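Polyketide synthase/nonribosomal peptide synthetase hybrid RzxB (Pseudomonas fluorescens, PDB 5IL6) is a hybrid assembly-line enzyme, probably of rhizoxin biosynthesis, whose dehydratase domain is expected to eliminate water from polyketide intermediates. Local coordinates at residues A49-G53 with A54-V58; F200-P204 with A205-A209; Q150-V154 with E155-Q159. All coordinates share one frame; numbering follows the deposited sequence. Where two conformers were deposited one is given.

How the contacts relate
Each contact is a turn where the chain enters a helix. Contacts 1 and 2 touch, their centres 10 Å apart: Ala54 CB lies 3.6 Å from Leu207 CG, and Val58 CG2 3.4 Å from Leu202 O. Here helices 53-67 and 204-212 pack together; Asp208 is on the second, and His43 is bonded to Val50 of contact 1. The sequence settings of His43 and Asp208 fit the HxxxG and DxxxQ motifs of polyketide synthase dehydratase active sites. Contact 3 is peripheral, its centre 21 Å from contact 2's and 23 Å from contact 1's. Its nearest atoms are about 6 Å from contact 2, yet Gln212 links the two, bonding Asp208 through NE2 and Tyr158 through OE1.

Contact 1 (A49-G53 with A54-V58); sequences AVLAG and AAMIV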
loop_
_atom_site.group_PDB
_atom_site.type_symbol
_atom_site.label_atom_id
_atom_site.label_comp_id
_atom_site.label_asym_id
_atom_site.label_seq_id
_atom_site.Cartn_x
_atom_site.Cartn_y
_atom_site.Cartn_z
ATOM N N ALA A 49 9.010 -12.573 -7.475
ATOM C CA ALA A 49 8.008 -12.287 -6.458
ATOM C C ALA A 49 8.561 -11.246 -5.496
ATOM O O ALA A 49 9.569 -11.485 -4.821
ATOM C CB ALA A 49 7.625 -13.564 -5.713
ATOM N N VAL A 50 7.913 -10.087 -5.445
ATOM C CA VAL A 50 8.377 -8.953 -4.657
ATOM C C VAL A 50 7.233 -8.484 -3.775
ATOM O O VAL A 50 6.079 -8.424 -4.216
ATOM C CB VAL A 50 8.882 -7.804 -5.556
ATOM C CG1 VAL A 50 9.270 -6.595 -4.725
ATOM C CG2 VAL A 50 10.062 -8.268 -6.400
ATOM N N LEU A 51 7.551 -8.152 -2.527
ATOM C CA LEU A 51 6.532 -7.692 -1.597
ATOM C C LEU A 51 5.930 -6.387 -2.096
ATOM O O LEU A 51 6.651 -5.414 -2.344
ATOM C CB LEU A 51 7.137 -7.504 -0.206
ATOM C CG LEU A 51 6.158 -7.406 0.965
ATOM C CD1 LEU A 51 5.257 -8.638 1.058
ATOM C CD2 LEU A 51 6.915 -7.195 2.273
ATOM N N ALA A 52 4.609 -6.368 -2.250
ATOM C CA ALA A 52 3.931 -5.158 -2.688
ATOM C C ALA A 52 4.178 -4.025 -1.700
ATOM O O ALA A 52 4.162 -4.225 -0.481
ATOM C CB ALA A 52 2.431 -5.417 -2.834
ATOM N N GLY A 53 4.426 -2.830 -2.235
ATOM C CA GLY A 53 4.626 -1.673 -1.378
ATOM C C GLY A 53 3.483 -1.468 -0.405
ATOM O O GLY A 53 3.693 -1.068 0.744
ATOM N N ALA A 54 2.255 -1.751 -0.847
ATOM C CA ALA A 54 1.099 -1.627 0.033
ATOM C C ALA A 54 1.252 -2.489 1.276
ATOM O O ALA A 54 0.800 -2.102 2.361
ATOM C CB ALA A 54 -0.177 -2.012 -0.715
ATOM N N ALA A 55 1.883 -3.657 1.143
ATOM C CA ALA A 55 1.993 -4.565 2.280
ATOM C C ALA A 55 2.818 -3.953 3.402
ATOM O O ALA A 55 2.558 -4.219 4.581
ATOM C CB ALA A 55 2.601 -5.892 1.833
ATOM N N MET A 56 3.814 -3.134 3.064
ATOM C CA MET A 56 4.616 -2.509 4.106
ATOM C C MET A 56 3.816 -1.451 4.856
ATOM O O MET A 56 4.010 -1.269 6.061
ATOM C CB MET A 56 5.878 -1.906 3.499
ATOM C CG MET A 56 6.789 -2.956 2.888
ATOM S SD MET A 56 8.379 -2.311 2.353
ATOM C CE MET A 56 8.875 -3.590 1.202
ATOM N N ILE A 57 2.894 -0.769 4.175
ATOM C CA ILE A 57 1.995 0.156 4.861
ATOM C C ILE A 57 1.142 -0.598 5.873
ATOM O O ILE A 57 0.952 -0.152 7.010
ATOM C CB ILE A 57 1.125 0.912 3.841
ATOM C CG1 ILE A 57 1.981 1.906 3.052
ATOM C CG2 ILE A 57 -0.039 1.624 4.536
ATOM C CD1 ILE A 57 1.265 2.548 1.881
ATOM N N VAL A 58 0.598 -1.744 5.462
ATOM C CA VAL A 58 -0.223 -2.544 6.367
ATOM C C VAL A 58 0.605 -3.020 7.552
ATOM O O VAL A 58 0.118 -3.082 8.686
ATOM C CB VAL A 58 -0.855 -3.723 5.604
ATOM C CG1 VAL A 58 -1.558 -4.677 6.564
ATOM C CG2 VAL A 58 -1.825 -3.209 4.548
#
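Leu51 and Ala55 meet through methyl groups at the entry to a helix, Leu51 CD1 lying 3.9 Å from Ala55 CB. The other branch of the same leucine turns to the next helical residue, CD2 approaching the terminal methyl CE of Met56 at 4.2 Å. The leucine thus straddles the start of the helix, one methyl to each of two successive residues. Met56 can meet it because CG stands opposite the carbonyl carbon (chi1 -64°) and the rest of the chain runs out extended, carrying CE back beside the incoming loop.

Next to these apolar contacts the backbone closes the turn. Ala52 O accepts a hydrogen bond from Ala55 N at 2.9 Å, the donor standing 56° above the carbonyl plane and therefore not on a lone pair. Ala55 CB crowds the same oxygen, 3.3 Å from Ala52 O. One residue on, Gly53 O receives only a weak bond from Met56 N, 3.1 Å away, with an N-H...O angle of 133°. Trp85 NE1 reaches that carbonyl from outside, so the oxygen has two weak donors, one from the helix and one from the tryptophan. The regular helical pattern is in place by the bond from Val58 N to Ala54 O.

In the second shell, Val50 O bonds His43 ND1, tying the loop to the histidine of an HxxxG sequence like that of polyketide synthase dehydratases. Leu51 also rests on Val39 and Leu40 of helix 38-41. Met56 and Ile57 pack against Trp85 of strand 77-85, while Ala54 and Ile57 touch Leu207 of helix 204-212, so the helix start packs on both that strand and that helix.

Contact 2 (F200-P204 with A205-A209); sequences FALHP and ALLDA
His203 turns the edge of its imidazole to the first turn of helix 204-212 and caps it through Ala205 N. CB passes Leu206 CD1 at 4.2 Å. CG lies trans to the main-chain nitrogen (chi1 -166°), which swings the ring forward along the chain, with one ring face against CD of the adjoining Pro204. CG and that Pro204 CD both lie over one face of the Phe200 ring, toward its rim. From ND1 comes the polar grip: it accepts the hydrogen bond of Ala205 N at 3.0 Å (N-H...N angle 151°), the amide sitting a little tilted from the ring plane. CE1, next round the ring, touches the methyl of the same alanine, 3.5 Å from Ala205 CB. Because ND1 is the acceptor, a neutral ring would probably carry its proton on NE2.

This is an N-cap, with histidine in the capping place and proline first in the helix, in the sequence HPALLD that opens the DxxxQ segment of a dehydratase-type double hotdog domain. The cap backbone works as well: His203 O takes a nearly straight bond from Leu207 N at 3.1 Å (166°) and a weak one from Leu206 N. Pro204 has no amide hydrogen, but its carbonyl oxygen accepts from Asp208 N at 2.8 Å.

On the apolar side Leu202 and Leu207 lie at about a right angle, with Leu202 CD2 4.0 Å from Leu207 CD1. Leu206 packs on Ile189 of strand 184-190. The Asp208 carboxylate points off the turn, and its OD2 is bonded by Gln212 NE2 and, more weakly, by His172 ND1.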
loop_
_atom_site.group_PDB
_atom_site.type_symbol
_atom_site.label_atom_id
_atom_site.label_comp_id
_atom_site.label_asym_id
_atom_site.label_seq_id
_atom_site.Cartn_x
_atom_site.Cartn_y
_atom_site.Cartn_z
ATOM N N PHE A 200 -7.746 -8.035 9.001
ATOM C CA PHE A 200 -7.147 -6.862 8.379
ATOM C C PHE A 200 -8.040 -5.651 8.605
ATOM O O PHE A 200 -9.242 -5.702 8.322
ATOM C CB PHE A 200 -6.955 -7.072 6.873
ATOM C CG PHE A 200 -5.838 -8.007 6.516
ATOM C CD1 PHE A 200 -4.519 -7.589 6.578
ATOM C CD2 PHE A 200 -6.108 -9.298 6.092
ATOM C CE1 PHE A 200 -3.491 -8.445 6.236
ATOM C CE2 PHE A 200 -5.082 -10.157 5.750
ATOM C CZ PHE A 200 -3.774 -9.730 5.821
ATOM N N ALA A 201 -7.457 -4.567 9.120
ATOM C CA ALA A 201 -8.144 -3.283 9.064
ATOM C C ALA A 201 -8.193 -2.773 7.632
ATOM O O ALA A 201 -9.198 -2.195 7.199
ATOM C CB ALA A 201 -7.452 -2.269 9.975
ATOM N N LEU A 202 -7.112 -2.986 6.885
ATOM C CA LEU A 202 -7.060 -2.692 5.460
ATOM C C LEU A 202 -6.253 -3.792 4.790
ATOM O O LEU A 202 -5.059 -3.942 5.067
ATOM C CB LEU A 202 -6.434 -1.320 5.200
ATOM C CG LEU A 202 -6.153 -0.971 3.739
ATOM C CD1 LEU A 202 -7.363 -1.249 2.852
ATOM C CD2 LEU A 202 -5.723 0.479 3.628
ATOM N N HIS A 203 -6.899 -4.560 3.917
ATOM C CA HIS A 203 -6.235 -5.699 3.298
ATOM C C HIS A 203 -5.193 -5.208 2.292
ATOM O O HIS A 203 -5.473 -4.296 1.510
ATOM C CB HIS A 203 -7.261 -6.592 2.599
ATOM C CG HIS A 203 -6.725 -7.938 2.218
ATOM N ND1 HIS A 203 -5.931 -8.135 1.110
ATOM C CD2 HIS A 203 -6.877 -9.155 2.793
ATOM C CE1 HIS A 203 -5.607 -9.414 1.021
ATOM N NE2 HIS A 203 -6.170 -10.055 2.030
ATOM N N PRO A 204 -3.990 -5.791 2.280
ATOM C CA PRO A 204 -2.940 -5.288 1.372
ATOM C C PRO A 204 -3.298 -5.394 -0.101
ATOM O O PRO A 204 -2.853 -4.558 -0.897
ATOM C CB PRO A 204 -1.725 -6.159 1.721
ATOM C CG PRO A 204 -2.308 -7.398 2.318
ATOM C CD PRO A 204 -3.518 -6.931 3.078
ATOM N N ALA A 205 -4.070 -6.406 -0.497
ATOM C CA ALA A 205 -4.450 -6.537 -1.901
ATOM C C ALA A 205 -5.384 -5.411 -2.325
ATOM O O ALA A 205 -5.318 -4.937 -3.465
ATOM C CB ALA A 205 -5.107 -7.895 -2.144
ATOM N N LEU A 206 -6.267 -4.971 -1.426
ATOM C CA LEU A 206 -7.141 -3.848 -1.744
ATOM C C LEU A 206 -6.357 -2.545 -1.787
ATOM O O LEU A 206 -6.601 -1.696 -2.651
ATOM C CB LEU A 206 -8.277 -3.755 -0.724
ATOM C CG LEU A 206 -9.301 -4.895 -0.730
ATOM C CD1 LEU A 206 -10.328 -4.696 0.374
ATOM C CD2 LEU A 206 -9.995 -5.010 -2.082
ATOM N N LEU A 207 -5.418 -2.359 -0.859
ATOM C CA LEU A 207 -4.580 -1.168 -0.912
ATOM C C LEU A 207 -3.719 -1.171 -2.169
ATOM O O LEU A 207 -3.513 -0.124 -2.791
ATOM C CB LEU A 207 -3.709 -1.073 0.342
ATOM C CG LEU A 207 -2.813 0.167 0.432
ATOM C CD1 LEU A 207 -3.635 1.447 0.313
ATOM C CD2 LEU A 207 -2.019 0.165 1.730
ATOM N N ASP A 208 -3.214 -2.341 -2.560
ATOM C CA ASP A 208 -2.448 -2.437 -3.798
ATOM C C ASP A 208 -3.329 -2.158 -5.009
ATOM O O ASP A 208 -2.931 -1.418 -5.916
ATOM C CB ASP A 208 -1.795 -3.819 -3.897
ATOM C CG ASP A 208 -0.939 -3.977 -5.141
ATOM O OD1 ASP A 208 0.041 -3.219 -5.290
ATOM O OD2 ASP A 208 -1.232 -4.879 -5.956
ATOM N N ALA A 209 -4.543 -2.718 -5.027
ATOM C CA ALA A 209 -5.458 -2.472 -6.137
ATOM C C ALA A 209 -5.824 -0.998 -6.234
ATOM O O ALA A 209 -5.962 -0.455 -7.338
ATOM C CB ALA A 209 -6.718 -3.321 -5.975
#

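Contact 3 (Q150-V154 with E155-Q159); sequences QVVDV and EACYQ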
loop_
_atom_site.group_PDB
_atom_site.type_symbol
_atom_site.label_atom_id
_atom_site.label_comp_id
_atom_site.label_asym_id
_atom_site.label_seq_id
_atom_site.Cartn_x
_atom_site.Cartn_y
_atom_site.Cartn_z
ATOM N N GLN A 150 -15.365 8.484 -19.126
ATOM C CA GLN A 150 -14.843 7.478 -20.035
ATOM C C GLN A 150 -14.654 6.174 -19.276
ATOM O O GLN A 150 -14.036 6.158 -18.208
ATOM C CB GLN A 150 -13.514 7.949 -20.633
ATOM C CG GLN A 150 -12.768 6.925 -21.480
ATOM C CD GLN A 150 -11.338 7.349 -21.759
ATOM O OE1 GLN A 150 -10.967 8.503 -21.539
ATOM N NE2 GLN A 150 -10.523 6.416 -22.233
ATOM N N VAL A 151 -15.186 5.088 -19.828
ATOM C CA VAL A 151 -14.949 3.760 -19.274
ATOM C C VAL A 151 -13.555 3.321 -19.701
ATOM O O VAL A 151 -13.242 3.294 -20.896
ATOM C CB VAL A 151 -16.017 2.758 -19.738
ATOM C CG1 VAL A 151 -15.655 1.340 -19.299
ATOM C CG2 VAL A 151 -17.379 3.147 -19.185
ATOM N N VAL A 152 -12.716 2.986 -18.729
ATOM C CA VAL A 152 -11.344 2.573 -18.992
ATOM C C VAL A 152 -11.301 1.054 -19.013
ATOM O O VAL A 152 -11.876 0.395 -18.138
ATOM C CB VAL A 152 -10.377 3.147 -17.943
ATOM C CG1 VAL A 152 -8.954 2.678 -18.213
ATOM C CG2 VAL A 152 -10.446 4.668 -17.940
ATOM N N ASP A 153 -10.629 0.499 -20.017
ATOM C CA ASP A 153 -10.492 -0.947 -20.140
ATOM C C ASP A 153 -9.513 -1.445 -19.085
ATOM O O ASP A 153 -8.316 -1.148 -19.149
ATOM C CB ASP A 153 -10.023 -1.307 -21.546
ATOM C CG ASP A 153 -9.862 -2.801 -21.744
ATOM O OD1 ASP A 153 -10.263 -3.571 -20.848
ATOM O OD2 ASP A 153 -9.332 -3.204 -22.801
ATOM N N VAL A 154 -10.019 -2.204 -18.112
ATOM C CA VAL A 154 -9.171 -2.682 -17.023
ATOM C C VAL A 154 -8.063 -3.572 -17.567
ATOM O O VAL A 154 -6.912 -3.499 -17.120
ATOM C CB VAL A 154 -10.022 -3.409 -15.965
ATOM C CG1 VAL A 154 -9.162 -4.331 -15.094
ATOM C CG2 VAL A 154 -10.757 -2.399 -15.099
ATOM N N GLU A 155 -8.386 -4.426 -18.539
ATOM C CA GLU A 155 -7.367 -5.297 -19.110
ATOM C C GLU A 155 -6.294 -4.496 -19.836
ATOM O O GLU A 155 -5.126 -4.901 -19.857
ATOM C CB GLU A 155 -8.013 -6.312 -20.053
ATOM C CG GLU A 155 -8.901 -7.322 -19.343
ATOM C CD GLU A 155 -8.139 -8.159 -18.331
ATOM O OE1 GLU A 155 -6.923 -8.371 -18.528
ATOM O OE2 GLU A 155 -8.753 -8.600 -17.337
ATOM N N ALA A 156 -6.664 -3.360 -20.433
ATOM C CA ALA A 156 -5.659 -2.476 -21.012
ATOM C C ALA A 156 -4.715 -1.949 -19.938
ATOM O O ALA A 156 -3.517 -1.768 -20.186
ATOM C CB ALA A 156 -6.336 -1.322 -21.750
ATOM N N CYS A 157 -5.237 -1.697 -18.735
ATOM C CA CYS A 157 -4.385 -1.250 -17.638
ATOM C C CYS A 157 -3.420 -2.352 -17.214
ATOM O O CYS A 157 -2.221 -2.104 -17.037
ATOM C CB CYS A 157 -5.240 -0.792 -16.457
ATOM S SG CYS A 157 -6.206 0.708 -16.782
ATOM N N TYR A 158 -3.922 -3.577 -17.042
ATOM C CA TYR A 158 -3.039 -4.671 -16.653
ATOM C C TYR A 158 -2.049 -5.010 -17.758
ATOM O O TYR A 158 -0.917 -5.416 -17.471
ATOM C CB TYR A 158 -3.856 -5.902 -16.258
ATOM C CG TYR A 158 -4.505 -5.756 -14.899
ATOM C CD1 TYR A 158 -3.729 -5.555 -13.763
ATOM C CD2 TYR A 158 -5.888 -5.819 -14.749
ATOM C CE1 TYR A 158 -4.305 -5.414 -12.517
ATOM C CE2 TYR A 158 -6.478 -5.681 -13.499
ATOM C CZ TYR A 158 -5.677 -5.478 -12.387
ATOM O OH TYR A 158 -6.236 -5.336 -11.136
ATOM N N GLN A 159 -2.444 -4.849 -19.023
ATOM C CA GLN A 159 -1.504 -5.066 -20.119
ATOM C C GLN A 159 -0.391 -4.029 -20.092
ATOM O O GLN A 159 0.757 -4.327 -20.440
ATOM C CB GLN A 159 -2.233 -5.035 -21.465
ATOM C CG GLN A 159 -1.587 -4.128 -22.514
ATOM C CD GLN A 159 -2.166 -4.319 -23.902
ATOM O OE1 GLN A 159 -1.446 -4.649 -24.846
ATOM N NE2 GLN A 159 -3.468 -4.113 -24.037
#
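The Tyr158 ring is met obliquely by Val154, one helical turn earlier, with Val154 CG1 3.4 Å from Tyr158 CE2. The two side chains lie side by side and point the same way, and Arg173 adds a cation-pi contact to the ring. The other flat group, the Asp153 carboxylate, caps the helix: OD1 accepts a weak bond from Glu155 N at 3.1 Å, while OD2 rests 3.7 Å from Ala156 CB. An extended first torsion (chi1 -180°) brings that carboxylate round to the helix start. Cys157 N donates to Asp153 O at 3.2 Å and Tyr158 N to Val154 O at 3.0 Å. Inward, Cys157 SG lies 3.7 Å from Val152 CG1, packing the first turn of the helix against the incoming chain. Tyr158 OH bonds both Gln212 OE1 and Leu175 N; a phenylalanine here would probably leave both without that mate, the Gln212 amide then held less firmly, from the Asp208 side. Glu155 OE1 forms a salt bridge with Arg173, so one guanidinium serves both carboxylate and ring, and the negative Asp153 is likely to suit the positive end of the helix dipole.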